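Local coordinates for D-threo-3-hydroxyaspartate dehydratase (Delftia, PDB 3WQC), which catalyses the pyridoxal 5'-phosphate-dependent deamination of D-threo-3-hydroxyaspartate to oxaloacetate and ammonia, and also dehydrates L-threo- and L-erythro-3-hydroxyaspartate and D-serine, at residues Met30-Arg36 against Tyr248-Asp252; Thr76-Gln82 against Arg386-Trp390; Glu144-Asp148 against Arg201-Cys206. One frame throughout, in Å; residues are numbered along the deposited sequence.

Contact 1 (Met30-Arg36 against Tyr248-Asp252)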
loop_
_atom_site.group_PDB
_atom_site.type_symbol
_atom_site.label_atom_id
_atom_site.label_comp_id
_atom_site.label_asym_id
_atom_site.label_seq_id
_atom_site.Cartn_x
_atom_site.Cartn_y
_atom_site.Cartn_z
ATOM N N MET B 30 -15.297 -15.723 6.288
ATOM C CA MET B 30 -15.860 -14.323 6.327
ATOM C C MET B 30 -17.299 -14.389 6.921
ATOM O O MET B 30 -17.642 -13.568 7.844
ATOM C CB MET B 30 -15.961 -13.690 4.954
ATOM C CG MET B 30 -16.465 -12.253 4.973
ATOM S SD MET B 30 -16.917 -11.650 3.346
ATOM C CE MET B 30 -18.505 -12.495 2.983
ATOM N N GLN B 31 -18.121 -15.347 6.513
ATOM C CA GLN B 31 -19.487 -15.432 7.081
ATOM C C GLN B 31 -19.488 -15.752 8.556
ATOM O O GLN B 31 -20.319 -15.187 9.297
ATOM C CB GLN B 31 -20.259 -16.508 6.344
ATOM C CG GLN B 31 -20.759 -15.875 5.085
ATOM C CD GLN B 31 -21.807 -14.708 5.283
ATOM O OE1 GLN B 31 -21.972 -13.997 4.395
ATOM N NE2 GLN B 31 -22.516 -14.620 6.416
ATOM N N ARG B 32 -18.550 -16.581 9.047
ATOM C CA ARG B 32 -18.440 -16.893 10.520
ATOM C C ARG B 32 -18.080 -15.595 11.220
ATOM O O ARG B 32 -18.575 -15.317 12.306
ATOM C CB ARG B 32 -17.366 -17.947 10.907
ATOM C CG ARG B 32 -17.837 -19.408 10.699
ATOM C CD ARG B 32 -16.686 -20.401 10.638
ATOM N NE ARG B 32 -17.039 -21.122 9.411
ATOM C CZ ARG B 32 -16.198 -21.560 8.470
ATOM N NH1 ARG B 32 -14.875 -21.427 8.621
ATOM N NH2 ARG B 32 -16.695 -22.103 7.360
ATOM N N ASN B 33 -17.156 -14.800 10.667
ATOM C CA ASN B 33 -16.756 -13.524 11.355
ATOM C C ASN B 33 -17.934 -12.553 11.408
ATOM O O ASN B 33 -18.128 -11.898 12.439
ATOM C CB ASN B 33 -15.597 -12.904 10.529
ATOM C CG ASN B 33 -14.305 -13.706 10.614
ATOM O OD1 ASN B 33 -14.118 -14.559 11.516
ATOM N ND2 ASN B 33 -13.374 -13.447 9.657
ATOM N N ILE B 34 -18.685 -12.470 10.316
ATOM C CA ILE B 34 -19.851 -11.573 10.202
ATOM C C ILE B 34 -20.843 -11.975 11.297
ATOM O O ILE B 34 -21.377 -11.127 12.047
ATOM C CB ILE B 34 -20.460 -11.575 8.765
ATOM C CG1 ILE B 34 -19.485 -10.809 7.878
ATOM C CG2 ILE B 34 -21.883 -11.045 8.743
ATOM C CD1 ILE B 34 -19.869 -10.816 6.408
ATOM N N ALA B 35 -21.138 -13.263 11.367
ATOM C CA ALA B 35 -22.164 -13.772 12.350
ATOM C C ALA B 35 -21.697 -13.536 13.747
ATOM O O ALA B 35 -22.494 -13.151 14.632
ATOM C CB ALA B 35 -22.344 -15.245 12.160
ATOM N N ARG B 36 -20.408 -13.794 14.019
ATOM C CA ARG B 36 -19.904 -13.659 15.380
ATOM C C ARG B 36 -20.114 -12.196 15.900
ATOM O O ARG B 36 -20.548 -11.960 17.055
ATOM C CB ARG B 36 -18.428 -14.052 15.522
ATOM C CG ARG B 36 -17.771 -13.738 16.909
ATOM C CD ARG B 36 -16.315 -14.098 16.900
ATOM N NE ARG B 36 -15.659 -13.729 18.148
ATOM C CZ ARG B 36 -14.341 -13.470 18.299
ATOM N NH1 ARG B 36 -13.506 -13.662 17.284
ATOM N NH2 ARG B 36 -13.838 -13.084 19.482
ATOM N N TYR B 248 -12.742 -6.895 11.711
ATOM C CA TYR B 248 -13.270 -8.228 12.081
ATOM C C TYR B 248 -13.809 -9.006 10.883
ATOM O O TYR B 248 -13.916 -10.243 10.971
ATOM C CB TYR B 248 -14.398 -8.063 13.152
ATOM C CG TYR B 248 -15.704 -7.689 12.476
ATOM C CD1 TYR B 248 -16.024 -6.360 12.128
ATOM C CD2 TYR B 248 -16.671 -8.688 12.142
ATOM C CE1 TYR B 248 -17.186 -6.033 11.450
ATOM C CE2 TYR B 248 -17.797 -8.367 11.437
ATOM C CZ TYR B 248 -18.115 -7.063 11.144
ATOM O OH TYR B 248 -19.270 -6.738 10.478
ATOM N N VAL B 249 -14.288 -8.363 9.837
ATOM C CA VAL B 249 -14.902 -9.066 8.743
ATOM C C VAL B 249 -13.925 -10.110 8.189
ATOM O O VAL B 249 -14.368 -11.257 7.803
ATOM C CB VAL B 249 -15.485 -8.087 7.661
ATOM C CG1 VAL B 249 -14.381 -7.317 6.881
ATOM C CG2 VAL B 249 -16.403 -8.816 6.656
ATOM N N PHE B 250 -12.633 -9.736 8.155
ATOM C CA PHE B 250 -11.595 -10.691 7.735
ATOM C C PHE B 250 -10.686 -11.175 8.826
ATOM O O PHE B 250 -10.113 -12.291 8.727
ATOM C CB PHE B 250 -10.698 -10.072 6.605
ATOM C CG PHE B 250 -11.497 -9.606 5.393
ATOM C CD1 PHE B 250 -12.637 -10.334 4.893
ATOM C CD2 PHE B 250 -11.063 -8.476 4.694
ATOM C CE1 PHE B 250 -13.328 -9.900 3.732
ATOM C CE2 PHE B 250 -11.734 -8.074 3.526
ATOM C CZ PHE B 250 -12.870 -8.751 3.067
ATOM N N PHE B 251 -10.418 -10.342 9.843
ATOM C CA PHE B 251 -9.334 -10.518 10.771
ATOM C C PHE B 251 -7.958 -10.541 10.078
ATOM O O PHE B 251 -7.896 -10.405 8.836
ATOM C CB PHE B 251 -9.514 -11.759 11.739
ATOM C CG PHE B 251 -10.643 -11.569 12.723
ATOM C CD1 PHE B 251 -10.548 -10.543 13.690
ATOM C CD2 PHE B 251 -11.746 -12.426 12.725
ATOM C CE1 PHE B 251 -11.533 -10.422 14.700
ATOM C CE2 PHE B 251 -12.758 -12.282 13.717
ATOM C CZ PHE B 251 -12.617 -11.288 14.694
ATOM N N ASP B 252 -6.906 -10.653 10.876
ATOM C CA ASP B 252 -5.537 -10.608 10.408
ATOM C C ASP B 252 -4.619 -10.996 11.516
ATOM O O ASP B 252 -5.105 -11.378 12.631
ATOM C CB ASP B 252 -5.205 -9.236 9.760
ATOM C CG ASP B 252 -5.350 -8.069 10.751
ATOM O OD1 ASP B 252 -5.151 -8.332 11.975
ATOM O OD2 ASP B 252 -5.654 -6.929 10.330
HETATM O O HOH W 1 -21.155 -8.443 11.029
#

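Contact 2 (Thr76-Gln82 against Arg386-Trp390)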
loop_
_atom_site.group_PDB
_atom_site.type_symbol
_atom_site.label_atom_id
_atom_site.label_comp_id
_atom_site.label_asym_id
_atom_site.label_seq_id
_atom_site.Cartn_x
_atom_site.Cartn_y
_atom_site.Cartn_z
ATOM N N THR B 76 -13.765 7.836 3.766
ATOM C CA THR B 76 -13.581 8.814 2.697
ATOM C C THR B 76 -14.945 9.130 2.078
ATOM O O THR B 76 -15.831 8.253 2.130
ATOM C CB THR B 76 -12.662 8.304 1.568
ATOM O OG1 THR B 76 -13.247 7.129 0.947
ATOM C CG2 THR B 76 -11.254 7.961 2.056
ATOM N N LEU B 77 -15.094 10.314 1.480
ATOM C CA LEU B 77 -16.347 10.579 0.751
ATOM C C LEU B 77 -16.427 9.715 -0.532
ATOM O O LEU B 77 -17.543 9.490 -0.990
ATOM C CB LEU B 77 -16.595 12.074 0.481
ATOM C CG LEU B 77 -16.853 12.845 1.774
ATOM C CD1 LEU B 77 -17.087 14.298 1.394
ATOM C CD2 LEU B 77 -18.064 12.251 2.538
ATOM N N LYS B 78 -15.290 9.220 -1.053
ATOM C CA LYS B 78 -15.396 8.331 -2.220
ATOM C C LYS B 78 -16.124 7.069 -1.813
ATOM O O LYS B 78 -16.952 6.557 -2.581
ATOM C CB LYS B 78 -14.023 8.004 -2.815
ATOM C CG LYS B 78 -14.102 7.274 -4.180
ATOM C CD LYS B 78 -12.733 6.781 -4.675
ATOM C CE LYS B 78 -12.594 6.668 -6.172
ATOM N NZ LYS B 78 -11.123 6.748 -6.570
ATOM N N GLU B 79 -15.836 6.537 -0.628
ATOM C CA GLU B 79 -16.582 5.382 -0.135
ATOM C C GLU B 79 -18.065 5.778 0.008
ATOM O O GLU B 79 -18.946 4.980 -0.370
ATOM C CB GLU B 79 -16.079 4.957 1.210
ATOM C CG GLU B 79 -14.791 4.164 1.179
ATOM C CD GLU B 79 -14.139 4.280 2.540
ATOM O OE1 GLU B 79 -13.096 4.973 2.665
ATOM O OE2 GLU B 79 -14.662 3.728 3.523
ATOM N N ALA B 80 -18.378 6.953 0.572
ATOM C CA ALA B 80 -19.826 7.314 0.684
ATOM C C ALA B 80 -20.489 7.338 -0.727
ATOM O O ALA B 80 -21.606 6.807 -0.871
ATOM C CB ALA B 80 -19.934 8.693 1.342
ATOM N N GLU B 81 -19.768 7.915 -1.752
ATOM C CA GLU B 81 -20.362 7.992 -3.074
ATOM C C GLU B 81 -20.638 6.567 -3.598
ATOM O O GLU B 81 -21.730 6.272 -4.165
ATOM C CB GLU B 81 -19.375 8.889 -3.917
ATOM C CG GLU B 81 -19.590 8.946 -5.387
ATOM C CD GLU B 81 -18.408 9.683 -6.070
ATOM O OE1 GLU B 81 -17.485 8.993 -6.713
ATOM O OE2 GLU B 81 -18.383 10.942 -5.970
ATOM N N GLN B 82 -19.652 5.645 -3.439
ATOM C CA GLN B 82 -19.750 4.265 -4.001
ATOM C C GLN B 82 -20.890 3.539 -3.317
ATOM O O GLN B 82 -21.715 2.874 -3.965
ATOM C CB GLN B 82 -18.415 3.501 -3.758
ATOM C CG GLN B 82 -18.509 1.957 -4.009
ATOM C CD GLN B 82 -17.154 1.206 -3.932
ATOM O OE1 GLN B 82 -16.219 1.394 -4.736
ATOM N NE2 GLN B 82 -17.105 0.260 -3.041
ATOM N N ARG B 386 -13.116 -3.667 -5.414
ATOM C CA ARG B 386 -13.107 -2.764 -4.253
ATOM C C ARG B 386 -12.573 -1.433 -4.702
ATOM O O ARG B 386 -11.952 -1.294 -5.784
ATOM C CB ARG B 386 -12.294 -3.345 -3.083
ATOM C CG ARG B 386 -10.845 -3.601 -3.434
ATOM C CD ARG B 386 -10.023 -3.662 -2.111
ATOM N NE ARG B 386 -9.850 -2.290 -1.627
ATOM C CZ ARG B 386 -9.578 -1.988 -0.337
ATOM N NH1 ARG B 386 -9.269 -0.728 0.023
ATOM N NH2 ARG B 386 -9.672 -2.919 0.647
ATOM N N LEU B 387 -12.745 -0.402 -3.860
ATOM C CA LEU B 387 -12.395 0.987 -4.252
ATOM C C LEU B 387 -10.917 1.286 -3.918
ATOM O O LEU B 387 -10.394 0.862 -2.868
ATOM C CB LEU B 387 -13.258 1.885 -3.367
ATOM C CG LEU B 387 -13.278 3.337 -3.738
ATOM C CD1 LEU B 387 -13.884 3.371 -5.152
ATOM C CD2 LEU B 387 -14.340 3.908 -2.737
ATOM N N HIS B 388 -10.304 2.041 -4.828
ATOM C CA HIS B 388 -8.940 2.565 -4.642
ATOM C C HIS B 388 -8.978 4.075 -4.785
ATOM O O HIS B 388 -9.600 4.611 -5.692
ATOM C CB HIS B 388 -8.062 1.947 -5.793
ATOM C CG HIS B 388 -6.630 2.281 -5.682
ATOM N ND1 HIS B 388 -5.915 2.759 -6.763
ATOM C CD2 HIS B 388 -5.743 2.122 -4.626
ATOM C CE1 HIS B 388 -4.573 2.853 -6.375
ATOM N NE2 HIS B 388 -4.479 2.452 -5.057
ATOM N N GLY B 389 -8.252 4.758 -3.881
ATOM C CA GLY B 389 -8.091 6.202 -4.012
ATOM C C GLY B 389 -9.184 7.030 -3.338
ATOM O O GLY B 389 -9.783 6.527 -2.360
ATOM N N TRP B 390 -9.374 8.273 -3.802
ATOM C CA TRP B 390 -10.223 9.249 -3.126
ATOM C C TRP B 390 -11.158 9.891 -4.109
ATOM O O TRP B 390 -11.033 9.644 -5.325
ATOM C CB TRP B 390 -9.355 10.331 -2.439
ATOM C CG TRP B 390 -8.526 9.766 -1.322
ATOM C CD1 TRP B 390 -8.870 9.738 0.005
ATOM C CD2 TRP B 390 -7.224 9.061 -1.439
ATOM N NE1 TRP B 390 -7.889 9.075 0.740
ATOM C CE2 TRP B 390 -6.861 8.649 -0.116
ATOM C CE3 TRP B 390 -6.370 8.768 -2.530
ATOM C CZ2 TRP B 390 -5.703 7.878 0.149
ATOM C CZ3 TRP B 390 -5.207 7.995 -2.234
ATOM C CH2 TRP B 390 -4.887 7.567 -0.923
ATOM O OXT TRP B 390 -11.993 10.708 -3.650
HETATM O O HOH W 2 -11.687 5.385 -0.686
HETATM O O HOH W 3 -12.804 10.726 -1.031
#

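Contact 3 (Glu144-Asp148 against Arg201-Cys206)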
loop_
_atom_site.group_PDB
_atom_site.type_symbol
_atom_site.label_atom_id
_atom_site.label_comp_id
_atom_site.label_asym_id
_atom_site.label_seq_id
_atom_site.Cartn_x
_atom_site.Cartn_y
_atom_site.Cartn_z
ATOM N N GLU B 144 -16.801 14.161 17.783
ATOM C CA GLU B 144 -15.840 13.087 18.102
ATOM C C GLU B 144 -15.189 13.280 19.486
ATOM O O GLU B 144 -14.772 14.420 19.791
ATOM C CB GLU B 144 -14.753 12.998 17.002
ATOM C CG GLU B 144 -13.834 11.750 17.195
ATOM C CD GLU B 144 -12.935 11.438 16.037
ATOM O OE1 GLU B 144 -12.438 10.275 16.050
ATOM O OE2 GLU B 144 -12.697 12.334 15.185
ATOM N N ILE B 145 -15.118 12.208 20.287
ATOM C CA ILE B 145 -14.657 12.254 21.666
ATOM C C ILE B 145 -13.332 11.472 21.701
ATOM O O ILE B 145 -13.218 10.372 21.138
ATOM C CB ILE B 145 -15.693 11.606 22.591
ATOM C CG1 ILE B 145 -17.073 12.276 22.403
ATOM C CG2 ILE B 145 -15.190 11.709 24.060
ATOM C CD1 ILE B 145 -17.093 13.793 22.599
ATOM N N ASP B 146 -12.348 12.009 22.400
ATOM C CA ASP B 146 -11.055 11.335 22.637
ATOM C C ASP B 146 -11.205 10.659 24.008
ATOM O O ASP B 146 -11.328 11.340 25.061
ATOM C CB ASP B 146 -9.940 12.384 22.714
ATOM C CG ASP B 146 -8.598 11.784 23.043
ATOM O OD1 ASP B 146 -8.539 10.548 23.198
ATOM O OD2 ASP B 146 -7.611 12.560 23.184
ATOM N N THR B 147 -11.330 9.331 24.032
ATOM C CA THR B 147 -11.499 8.582 25.275
ATOM C C THR B 147 -10.219 7.879 25.686
ATOM O O THR B 147 -10.136 7.420 26.835
ATOM C CB THR B 147 -12.649 7.543 25.188
ATOM O OG1 THR B 147 -12.420 6.653 24.055
ATOM C CG2 THR B 147 -13.991 8.224 25.028
ATOM N N ASP B 148 -9.198 7.789 24.807
ATOM C CA ASP B 148 -7.970 7.062 25.154
ATOM C C ASP B 148 -6.628 7.667 24.696
ATOM O O ASP B 148 -5.571 6.999 24.821
ATOM C CB ASP B 148 -8.110 5.609 24.667
ATOM C CG ASP B 148 -7.996 5.551 23.124
ATOM O OD1 ASP B 148 -8.178 6.637 22.474
ATOM O OD2 ASP B 148 -7.766 4.426 22.588
ATOM N N ARG B 201 -13.558 1.951 29.540
ATOM C CA ARG B 201 -13.121 3.381 29.495
ATOM C C ARG B 201 -13.726 4.044 28.242
ATOM O O ARG B 201 -14.180 5.216 28.289
ATOM C CB ARG B 201 -11.592 3.478 29.427
ATOM C CG ARG B 201 -10.909 4.801 29.319
ATOM C CD ARG B 201 -9.340 4.628 29.465
ATOM N NE ARG B 201 -8.716 5.822 28.998
ATOM C CZ ARG B 201 -8.449 6.853 29.779
ATOM N NH1 ARG B 201 -8.691 6.775 31.097
ATOM N NH2 ARG B 201 -7.872 7.922 29.268
ATOM N N GLU B 202 -13.721 3.342 27.097
ATOM C CA GLU B 202 -14.263 3.913 25.833
ATOM C C GLU B 202 -15.792 4.167 25.994
ATOM O O GLU B 202 -16.308 5.247 25.675
ATOM C CB GLU B 202 -13.993 2.865 24.720
ATOM C CG GLU B 202 -14.446 3.363 23.352
ATOM C CD GLU B 202 -14.323 2.329 22.215
ATOM O OE1 GLU B 202 -14.491 1.093 22.449
ATOM O OE2 GLU B 202 -14.137 2.769 21.030
ATOM N N ARG B 203 -16.527 3.157 26.550
ATOM C CA ARG B 203 -17.973 3.295 26.762
ATOM C C ARG B 203 -18.196 4.445 27.715
ATOM O O ARG B 203 -19.044 5.327 27.468
ATOM C CB ARG B 203 -18.582 1.984 27.384
ATOM C CG ARG B 203 -20.082 1.999 27.548
ATOM C CD ARG B 203 -20.516 1.055 28.672
ATOM N NE ARG B 203 -20.030 1.530 30.021
ATOM C CZ ARG B 203 -20.546 2.594 30.690
ATOM N NH1 ARG B 203 -21.668 3.218 30.294
ATOM N NH2 ARG B 203 -19.958 2.923 31.858
ATOM N N ALA B 204 -17.523 4.394 28.865
ATOM C CA ALA B 204 -17.776 5.412 29.950
ATOM C C ALA B 204 -17.478 6.818 29.468
ATOM O O ALA B 204 -18.256 7.759 29.729
ATOM C CB ALA B 204 -16.927 5.093 31.197
ATOM N N GLY B 205 -16.401 6.993 28.693
ATOM C CA GLY B 205 -16.035 8.335 28.244
ATOM C C GLY B 205 -17.017 8.833 27.176
ATOM O O GLY B 205 -17.384 10.022 27.213
ATOM N N CYS B 206 -17.467 7.976 26.237
ATOM C CA CYS B 206 -18.395 8.483 25.214
ATOM C C CYS B 206 -19.720 8.853 25.880
ATOM O O CYS B 206 -20.347 9.836 25.525
ATOM C CB CYS B 206 -18.514 7.416 24.123
ATOM S SG CYS B 206 -18.976 8.207 22.572
#

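Contact 1 (Met30-Arg36 against Tyr248-Asp252)
The helical segment 30-36 brings Asn-33 and Met-30 against the end of the 3-10 turn at Tyr-248 and Val-249 and the loop after it, with the CA atoms of Asn-33 and Val-249 5.5 Å apart. Asn-33 carries the polar part. Asn-33 ND2 donates to Val-249 O at 3.0 Å in a nearly straight bond (165°); the acceptor lies in the amide plane, whereas the donor stands well above the carbonyl plane. A second bond, to Asp-265 O, probably takes the other amide hydrogen and would fix the flip of the group. That leaves Asn-33 OD1 turned to the rim of the Phe-251 ring, in its plane and 3.4 Å from CD2, with amide and ring almost perpendicular. The other flank of the helix is apolar. With CG anti to the backbone N (chi1 -177°), Met-30 runs alongside Val-249, and its CG lies 3.8 Å from Val-249 CG2. Farther out, Met-30 SD reaches the edge of the Phe-250 ring, 4.0 Å from CE1, in a Met-aromatic contact. Ile-34 CG1 and CD1 close on that same CG2 methyl, while the Tyr-248 ring presents its edge to Asn-33 O. Water 1 donates to Ile-34 O and hydrogen-bonds Tyr-248 OH at 2.6 Å, bridging helix and ring. At the outer end the extended Arg-36 crosses Phe-251, NH1 standing 3.6 Å from CZ, and its firmer hold is a hydrogen bond to Val-260 O. Both segments belong to the alanine racemase-type barrel domain: helix 27-44 is docked on the loop after strand 242-243, where Tyr-248 comes within about 5 Å of pyridoxal phosphate, nearest atoms, beside the cofactor site.

Contact 2 (Thr76-Gln82 against Arg386-Trp390)
The Trp-390 indole meets the CG2 methyl of Thr-76 obliquely, 3.6 Å from CD1, while its NE1 hydrogen-bonds Glu-330 OE1 of the second subunit and Phe-369 of that subunit meets the ring with planes at about 35°. His-388 leaves the backbone away from the helical segment, and its ring stacks on His-388 of the second subunit. The backbone of 388-390 faces the helix, and Lys-78 reaches along it. In one of its two modelled conformers the lysine chain is extended beyond CG, which itself lies anti to the backbone N (chi1 -170°), carrying Lys-78 NZ to the carbonyl oxygen His-388 O at 2.8 Å, from close to the carbonyl plane, and to the terminal carboxylate oxygen Trp-390 O at 3.2 Å, from well above it. On the way, Lys-78 CD passes 3.6 Å from Leu-387 CG. Leu-387 is wedged between this aliphatic stem and Gln-82: its CD2 faces Lys-78 CG and Glu-79 N, and its CD1 sits beside Gln-82 OE1. Leu-387 and Gln-82 lie alongside one another, running opposite ways, and Gln-82 NE2 is held by Lys-56 O. Thr-76 caps the helix, accepting from Glu-79 N through OG1, whose own proton goes to Glu-79 OE1 at 2.8 Å; Ser-75 also bonds that oxygen. Two waters finish the seam. Water 2 donates to both Thr-76 OG1 and Gly-389 O, and water 3 takes the Lys-78 N hydrogen and donates to Trp-390 OXT at 2.7 Å. The chemistry ties the chain terminus to a helix start: the carboxylate meets a helix N-H through water and, in this conformer, an ammonium directly, and its charge is probably eased by the helix dipole and, when so placed, the lysine.

Contact 3 (Glu144-Asp148 against Arg201-Cys206)
Thr-147 packs tightly against the helix at Gly-205, while Arg-201 and Asp-148 make the looser, outer side of the contact. The CA atoms of Thr-147 and Gly-205 are 5.4 Å apart, and the methyl explains why no side chain fits there: Thr-147 CG2 lies 3.8 Å from Gly-205 C and 3.7 Å from Cys-206 N, so a CB on the glycine would clash with it. With Thr-147 OG1 between the backbone N and the carbonyl carbon (chi1 55°), the methyl lies anti to the carbonyl carbon and meets the helix backbone, while OG1 comes to 3.8 Å from Glu-202 CA, where the hydroxyl bonds Thr-181. An alanine at Thr-147 would take away both methyl and hydroxyl, which is likely to open a gap over Gly-205 and leave Thr-181 OG1 without this partner. Two residues earlier, on the strand, the approach is wider: Ile-145 CG1 is 4.5 Å from Cys-206 SG. At the exposed end the extended Arg-201 lays its guanidinium obliquely by the Thr-147 carbonyl, Arg-201 NE 3.0 Å from Thr-147 O. Asp-148 turns its carboxylate away, to Ser-185 and His-150 N. Glu-202, buried, is gripped by Ala-183 N and Thr-230 OG1. This is the strand-to-outer-helix packing of an alpha/beta barrel: the C-terminal end of strand 140-146 rests on helix 192-215, with Glu-202 about 7 Å from the bound pyridoxal phosphate, nearest atoms.

Overall arrangement
The three contacts stand well apart, centres 22 to 28 Å from one another, and none touches another. Contacts 1 and 3 lie wholly within the alanine racemase-type barrel domain, whose parallel strands include 140-146 and 242-243. Contact 2 instead joins helix 77-85 of that domain to the C-terminal tail after strand 381-385, which belongs to the mixed sheet. Along the chain, contact 3 is nested inside the loops closed by both others, while the segments of contacts 1 and 2 alternate. The contacts thus join three barrel helices to a loop, a strand end and the tail. Each has a side chain within about 10 Å of the cofactor (Tyr-248, Glu-79, Glu-202); contact 2 also lies at the subunit interface.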